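Local coordinates for protein exoglucanase A (Cellulomonas fimi, PDB 7CBD) that hydrolyses beta-1,4-glucosidic bonds of cellulose with inversion of anomeric configuration, releasing cellobiose from the non-reducing chain ends, here as its family 6 catalytic domain, at residues L151-L154 against T155-S159; N253-I256 against R257-K260; A322-V325 against D326-V329. All coordinates share one frame; numbering follows the deposited sequence.

Contact 1. Residues L151-L154 against T155-S159; sequences LPNL and TTNIS
Asn153 and Asn157 meet through their side-chain amides, one helical turn apart. The amide planes are 41° apart. Asn157 ND2 donates to Asn153 OD1 over 2.9 Å in a nearly straight bond. The acceptor lies in the amide plane of Asn157, while the donor is tilted from the carbonyl plane of Asn153. Both side chains place CG beside their own backbone N, with chi1 -75° in Asn153 and -64° in Asn157, and this brings the two amides together. The backbone repeats the pairing: Asn157 N donates to Asn153 O at 2.9 Å, from above the carbonyl plane. Two bonds, one of backbone and one of side chains, thus join the same two residues across this short, weakly bonded helical turn.

Pro152 O is the second meeting point. Thr156 OG1 reaches it at 2.8 Å, tilted from the carbonyl plane. The amides Thr155 N and Thr156 N add weak bonds to the same oxygen. Thr156 OG1 also bonds Trp198 NE1, on helix 196-199. On another side of the turn, Leu154 CD2 and Ile158 CD1 make a looser apolar touch at 4.2 Å. Leu154 also packs on Ala167 and Tyr170 of helix 161-182.

Asn153 ND2 donates to OD1 of Asp149, the predicted proton donor, and to Ser150 O. Asn153 therefore has both ends of its amide engaged. The bond from Asn157 to OD1 probably helps fix the flip of that amide, with its NH2 group directed to Asp149. Asn157 is in this sense a second-shell residue, and the turn probably helps position the predicted acid.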
loop_
_atom_site.group_PDB
_atom_site.type_symbol
_atom_site.label_atom_id
_atom_site.label_comp_id
_atom_site.label_asym_id
_atom_site.label_seq_id
_atom_site.Cartn_x
_atom_site.Cartn_y
_atom_site.Cartn_z
ATOM N N LEU A 151 2.610 -3.851 12.755
ATOM C CA LEU A 151 2.363 -4.963 13.674
ATOM C C LEU A 151 2.923 -6.310 13.234
ATOM O O LEU A 151 3.428 -7.046 14.102
ATOM C CB LEU A 151 0.874 -5.060 14.029
ATOM C CG LEU A 151 0.354 -3.915 14.896
ATOM C CD1 LEU A 151 -1.167 -3.895 14.889
ATOM C CD2 LEU A 151 0.866 -4.025 16.322
ATOM N N PRO A 152 2.856 -6.713 11.962
ATOM C CA PRO A 152 3.386 -8.037 11.597
ATOM C C PRO A 152 4.891 -8.183 11.772
ATOM O O PRO A 152 5.385 -9.318 11.744
ATOM C CB PRO A 152 2.973 -8.192 10.130
ATOM C CG PRO A 152 1.777 -7.283 9.976
ATOM C CD PRO A 152 2.108 -6.105 10.843
ATOM N N ASN A 153 5.635 -7.087 11.942
ATOM C CA ASN A 153 7.039 -7.228 12.314
ATOM C C ASN A 153 7.185 -7.929 13.653
ATOM O O ASN A 153 8.223 -8.542 13.919
ATOM C CB ASN A 153 7.700 -5.856 12.408
ATOM C CG ASN A 153 7.968 -5.252 11.062
ATOM O OD1 ASN A 153 8.849 -5.707 10.335
ATOM N ND2 ASN A 153 7.208 -4.222 10.715
ATOM N N LEU A 154 6.163 -7.854 14.508
ATOM C CA LEU A 154 6.277 -8.391 15.856
ATOM C C LEU A 154 6.165 -9.906 15.899
ATOM O O LEU A 154 6.514 -10.508 16.921
ATOM C CB LEU A 154 5.249 -7.726 16.783
ATOM C CG LEU A 154 5.244 -6.189 16.768
ATOM C CD1 LEU A 154 4.318 -5.657 17.853
ATOM C CD2 LEU A 154 6.644 -5.586 16.888
ATOM N N THR A 155 5.699 -10.534 14.816
ATOM C CA THR A 155 5.580 -11.983 14.742
ATOM C C THR A 155 6.486 -12.616 13.697
ATOM O O THR A 155 6.543 -13.848 13.619
ATOM C CB THR A 155 4.136 -12.368 14.410
ATOM O OG1 THR A 155 3.710 -11.596 13.280
ATOM C CG2 THR A 155 3.219 -12.087 15.591
ATOM N N THR A 156 7.173 -11.824 12.886
ATOM C CA THR A 156 8.087 -12.339 11.881
ATOM C C THR A 156 9.510 -11.829 12.033
ATOM O O THR A 156 10.447 -12.528 11.644
ATOM C CB THR A 156 7.605 -11.952 10.477
ATOM O OG1 THR A 156 7.515 -10.523 10.381
ATOM C CG2 THR A 156 6.251 -12.588 10.169
ATOM N N ASN A 157 9.693 -10.626 12.569
ATOM C CA ASN A 157 10.983 -9.950 12.571
ATOM C C ASN A 157 11.437 -9.586 13.975
ATOM O O ASN A 157 12.278 -8.702 14.137
ATOM C CB ASN A 157 10.918 -8.712 11.682
ATOM C CG ASN A 157 10.677 -9.067 10.242
ATOM O OD1 ASN A 157 11.150 -10.107 9.767
ATOM N ND2 ASN A 157 9.926 -8.225 9.535
ATOM N N ILE A 158 10.905 -10.272 14.991
ATOM C CA ILE A 158 11.200 -9.936 16.379
ATOM C C ILE A 158 12.617 -10.323 16.773
ATOM O O ILE A 158 13.065 -9.958 17.863
ATOM C CB ILE A 158 10.090 -10.476 17.315
ATOM C CG1 ILE A 158 9.996 -9.671 18.617
ATOM C CG2 ILE A 158 10.313 -11.951 17.622
ATOM C CD1 ILE A 158 9.553 -8.246 18.415
ATOM N N SER A 159 13.344 -11.038 15.903
ATOM C CA SER A 159 14.757 -11.311 16.143
ATOM C C SER A 159 15.615 -10.067 15.972
ATOM O O SER A 159 16.774 -10.068 16.401
ATOM C CB SER A 159 15.272 -12.424 15.222
ATOM O OG SER A 159 15.157 -12.065 13.853
#

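Contact 2. Residues N253-I256 against R257-K260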
loop_
_atom_site.group_PDB
_atom_site.type_symbol
_atom_site.label_atom_id
_atom_site.label_comp_id
_atom_site.label_asym_id
_atom_site.label_seq_id
_atom_site.Cartn_x
_atom_site.Cartn_y
_atom_site.Cartn_z
ATOM N N ASN A 253 5.616 -35.098 -8.628
ATOM C CA ASN A 253 5.714 -35.243 -7.171
ATOM C C ASN A 253 6.552 -34.137 -6.523
ATOM O O ASN A 253 7.159 -34.343 -5.471
ATOM C CB ASN A 253 6.205 -36.643 -6.767
ATOM C CG ASN A 253 5.882 -36.994 -5.321
ATOM O OD1 ASN A 253 4.829 -36.631 -4.801
ATOM N ND2 ASN A 253 6.796 -37.707 -4.669
ATOM N N THR A 254 6.598 -32.951 -7.134
ATOM C CA THR A 254 7.269 -31.794 -6.537
ATOM C C THR A 254 6.302 -30.619 -6.533
ATOM O O THR A 254 5.842 -30.193 -7.612
ATOM C CB THR A 254 8.550 -31.433 -7.290
ATOM O OG1 THR A 254 9.383 -32.591 -7.375
ATOM C CG2 THR A 254 9.311 -30.338 -6.552
ATOM N N PRO A 255 5.949 -30.077 -5.369
ATOM C CA PRO A 255 5.012 -28.942 -5.336
ATOM C C PRO A 255 5.650 -27.696 -5.932
ATOM O O PRO A 255 6.785 -27.350 -5.607
ATOM C CB PRO A 255 4.725 -28.764 -3.836
ATOM C CG PRO A 255 5.148 -30.075 -3.195
ATOM C CD PRO A 255 6.304 -30.550 -4.020
ATOM N N ILE A 256 4.908 -27.008 -6.805
ATOM C CA ILE A 256 5.441 -25.763 -7.347
ATOM C C ILE A 256 5.653 -24.722 -6.260
ATOM O O ILE A 256 6.495 -23.831 -6.417
ATOM C CB ILE A 256 4.617 -25.203 -8.531
ATOM C CG1 ILE A 256 3.236 -24.712 -8.071
ATOM C CG2 ILE A 256 4.529 -26.239 -9.649
ATOM C CD1 ILE A 256 2.529 -23.814 -9.090
ATOM N N ARG A 257 4.919 -24.810 -5.144
ATOM C CA ARG A 257 5.143 -23.862 -4.054
ATOM C C ARG A 257 6.524 -24.017 -3.424
ATOM O O ARG A 257 7.002 -23.080 -2.778
ATOM C CB ARG A 257 4.048 -23.977 -2.986
ATOM C CG ARG A 257 4.065 -25.298 -2.240
ATOM C CD ARG A 257 2.978 -25.358 -1.160
ATOM N NE ARG A 257 2.922 -26.658 -0.493
ATOM C CZ ARG A 257 3.234 -26.866 0.786
ATOM N NH1 ARG A 257 3.628 -25.859 1.551
ATOM N NH2 ARG A 257 3.151 -28.088 1.303
ATOM N N SER A 258 7.183 -25.162 -3.615
ATOM C CA SER A 258 8.533 -25.348 -3.099
ATOM C C SER A 258 9.593 -24.669 -3.954
ATOM O O SER A 258 10.780 -24.751 -3.621
ATOM C CB SER A 258 8.858 -26.833 -2.959
ATOM O OG SER A 258 9.060 -27.433 -4.222
ATOM N N SER A 259 9.194 -24.013 -5.041
ATOM C CA SER A 259 10.120 -23.237 -5.849
ATOM C C SER A 259 10.834 -22.185 -5.002
ATOM O O SER A 259 10.339 -21.731 -3.966
ATOM C CB SER A 259 9.357 -22.533 -6.972
ATOM O OG SER A 259 8.350 -21.674 -6.453
ATOM N N LYS A 260 12.010 -21.777 -5.485
ATOM C CA LYS A 260 12.781 -20.711 -4.851
ATOM C C LYS A 260 11.946 -19.448 -4.660
ATOM O O LYS A 260 12.068 -18.756 -3.642
ATOM C CB LYS A 260 14.016 -20.425 -5.714
ATOM C CG LYS A 260 15.033 -19.459 -5.127
ATOM C CD LYS A 260 16.198 -19.234 -6.099
ATOM C CE LYS A 260 17.335 -18.469 -5.436
ATOM N NZ LYS A 260 18.546 -18.349 -6.303
#
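After the short, weakly bonded strand about 254-255 the chain passes into a 3-10 turn, where Ser258 N bonds Pro255 O at 3.0 Å and Ser259 N bonds Ile256 O at 3.0 Å. Each serine hydroxyl joins its own amide on the same carbonyl. Ser258 OG donates to Pro255 O over 2.7 Å and lies in the carbonyl plane. Ser259 OG donates to Ile256 O over 2.8 Å, nearly in line with the C=O bond. In both pairs the amide comes from above the carbonyl plane, so hydroxyl and amide approach the oxygen from different directions. The serines reach back because OG sits between the backbone N and the carbonyl carbon, with chi1 73° in Ser258 and 59° in Ser259. Two successive carbonyls thus hold two bonds each.

The remaining contacts are plain van der Waals touches. Thr254 CG2 lies 3.7 Å from Ser258 OG. Pro255 CB rests against Arg257 CG at 3.9 Å. From there the arginine chain runs extended, and its NH1 bonds Trp264 O.

The turn follows the two-stranded antiparallel sheet of 250-251 and 254-255, where Pro255 touches Thr250 of the partner strand and Ile256 touches Ile251. Helix 316-323 borders the turn as well: its Val320 meets Ile256 and Ser259, and its Asn317 OD1 accepts from Lys260 N.

Contact 3. Residues A322-V325 against D326-V329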
loop_
_atom_site.group_PDB
_atom_site.type_symbol
_atom_site.label_atom_id
_atom_site.label_comp_id
_atom_site.label_asym_id
_atom_site.label_seq_id
_atom_site.Cartn_x
_atom_site.Cartn_y
_atom_site.Cartn_z
ATOM N N ALA A 322 9.057 -19.040 -15.407
ATOM C CA ALA A 322 8.531 -18.679 -16.718
ATOM C C ALA A 322 7.087 -18.201 -16.648
ATOM O O ALA A 322 6.647 -17.445 -17.520
ATOM C CB ALA A 322 8.626 -19.868 -17.675
ATOM N N ASN A 323 6.338 -18.617 -15.626
ATOM C CA ASN A 323 4.898 -18.421 -15.605
ATOM C C ASN A 323 4.408 -17.396 -14.591
ATOM O O ASN A 323 3.237 -17.002 -14.666
ATOM C CB ASN A 323 4.180 -19.762 -15.398
ATOM C CG ASN A 323 4.336 -20.681 -16.590
ATOM O OD1 ASN A 323 4.133 -20.263 -17.729
ATOM N ND2 ASN A 323 4.706 -21.929 -16.339
ATOM N N ARG A 324 5.250 -16.947 -13.662
ATOM C CA ARG A 324 4.836 -15.931 -12.709
ATOM C C ARG A 324 4.822 -14.555 -13.361
ATOM O O ARG A 324 5.709 -14.219 -14.150
ATOM C CB ARG A 324 5.772 -15.920 -11.498
ATOM C CG ARG A 324 7.258 -15.636 -11.764
ATOM C CD ARG A 324 7.994 -15.770 -10.446
ATOM N NE ARG A 324 9.440 -15.985 -10.490
ATOM C CZ ARG A 324 10.353 -15.027 -10.362
ATOM N NH1 ARG A 324 9.992 -13.754 -10.284
ATOM N NH2 ARG A 324 11.638 -15.346 -10.338
ATOM N N VAL A 325 3.802 -13.759 -13.028
ATOM C CA VAL A 325 3.784 -12.384 -13.507
ATOM C C VAL A 325 4.636 -11.488 -12.622
ATOM O O VAL A 325 5.213 -10.511 -13.108
ATOM C CB VAL A 325 2.362 -11.828 -13.731
ATOM C CG1 VAL A 325 1.575 -12.737 -14.673
ATOM C CG2 VAL A 325 1.626 -11.637 -12.414
ATOM N N ASP A 326 4.730 -11.783 -11.322
ATOM C CA ASP A 326 5.641 -11.043 -10.455
ATOM C C ASP A 326 7.059 -11.344 -10.915
ATOM O O ASP A 326 7.520 -12.484 -10.797
ATOM C CB ASP A 326 5.434 -11.498 -9.014
ATOM C CG ASP A 326 6.178 -10.634 -8.006
ATOM O OD1 ASP A 326 7.222 -10.037 -8.348
ATOM O OD2 ASP A 326 5.716 -10.567 -6.850
ATOM N N ARG A 327 7.747 -10.335 -11.454
ATOM C CA ARG A 327 9.077 -10.525 -12.026
ATOM C C ARG A 327 10.200 -10.157 -11.062
ATOM O O ARG A 327 11.355 -10.068 -11.480
ATOM C CB ARG A 327 9.227 -9.741 -13.342
ATOM C CG ARG A 327 8.158 -10.014 -14.401
ATOM C CD ARG A 327 7.960 -11.497 -14.684
ATOM N NE ARG A 327 9.203 -12.153 -15.074
ATOM C CZ ARG A 327 9.355 -13.469 -15.191
ATOM N NH1 ARG A 327 10.535 -13.966 -15.528
ATOM N NH2 ARG A 327 8.338 -14.294 -14.960
ATOM N N ARG A 328 9.895 -9.940 -9.788
ATOM C CA ARG A 328 10.934 -9.581 -8.837
ATOM C C ARG A 328 11.937 -10.716 -8.652
ATOM O O ARG A 328 11.671 -11.886 -8.943
ATOM C CB ARG A 328 10.314 -9.256 -7.484
ATOM C CG ARG A 328 9.639 -7.906 -7.439
ATOM C CD ARG A 328 9.112 -7.623 -6.059
ATOM N NE ARG A 328 7.927 -8.417 -5.784
ATOM C CZ ARG A 328 7.172 -8.276 -4.701
ATOM N NH1 ARG A 328 7.514 -7.412 -3.754
ATOM N NH2 ARG A 328 6.083 -9.018 -4.556
ATOM N N VAL A 329 13.116 -10.344 -8.155
ATOM C CA VAL A 329 14.116 -11.338 -7.773
ATOM C C VAL A 329 13.582 -12.225 -6.649
ATOM O O VAL A 329 13.855 -13.429 -6.599
ATOM C CB VAL A 329 15.434 -10.638 -7.385
ATOM C CG1 VAL A 329 16.520 -11.658 -7.080
ATOM C CG2 VAL A 329 15.899 -9.688 -8.492
#
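Arg324 NH1 reaches forward to two backbone carbonyls of the loop that leaves helix 316-323, a loop that also contains an Asx turn at Asp326. The first group of bonds runs from guanidinium to backbone. NH1 of Arg324 donates to Asp326 O and to Arg328 O, each at 2.8 Å. Asp326 O lies in the guanidinium plane, whereas Arg328 O is tilted from it. Arg327 folds the other way: bent at chi2 -51° and chi3 -56°, it brings NH2 back to Arg324 O at 2.8 Å, and this acceptor lies in its guanidinium plane.

Salt bridges and a cation-pi contact form the second group. Arg324 NE makes a salt bridge with Asp321, and Phe261 adds a cation-pi contact. These neighbours probably help hold the guanidinium in place. With an alanine here instead of Arg324, the carbonyls of Asp326 and Arg328 would probably lose their shared donor and Asp321 its salt-bridge mate, leaving the loop less firmly held to the helix end. Arg328 grips Asp326 side-on, with NE to OD1 at 3.1 Å and NH2 to OD2 at 2.8 Å. Both oxygens use their syn lone pairs. Arg328 NH1 goes on to Asn235 and Ala333.

The Asx turn completes the set. Arg328 N donates to Asp326 OD1 at 3.0 Å, nearly along the C-O axis, so this oxygen receives both the amide and NE of the same arginine.

In the fold
The three contacts follow one another along the chain, all within the family 6 catalytic domain, and none touches another. Contacts 2 and 3 are the closer pair: their centres are 15 Å apart and their nearest atoms about 6 Å. Helix 316-323 relates them, since it packs on the turn of contact 2 and runs into the loop of contact 3. Contact 1 stands apart, its centre 26 Å from each of the others. The predicted catalytic residues fall near contacts 1 and 3. The Asn153 side chain is about 3 Å from that of Asp149, and the Arg328 side chain about 9 Å from that of Asp371. Contact 2 lies away from both.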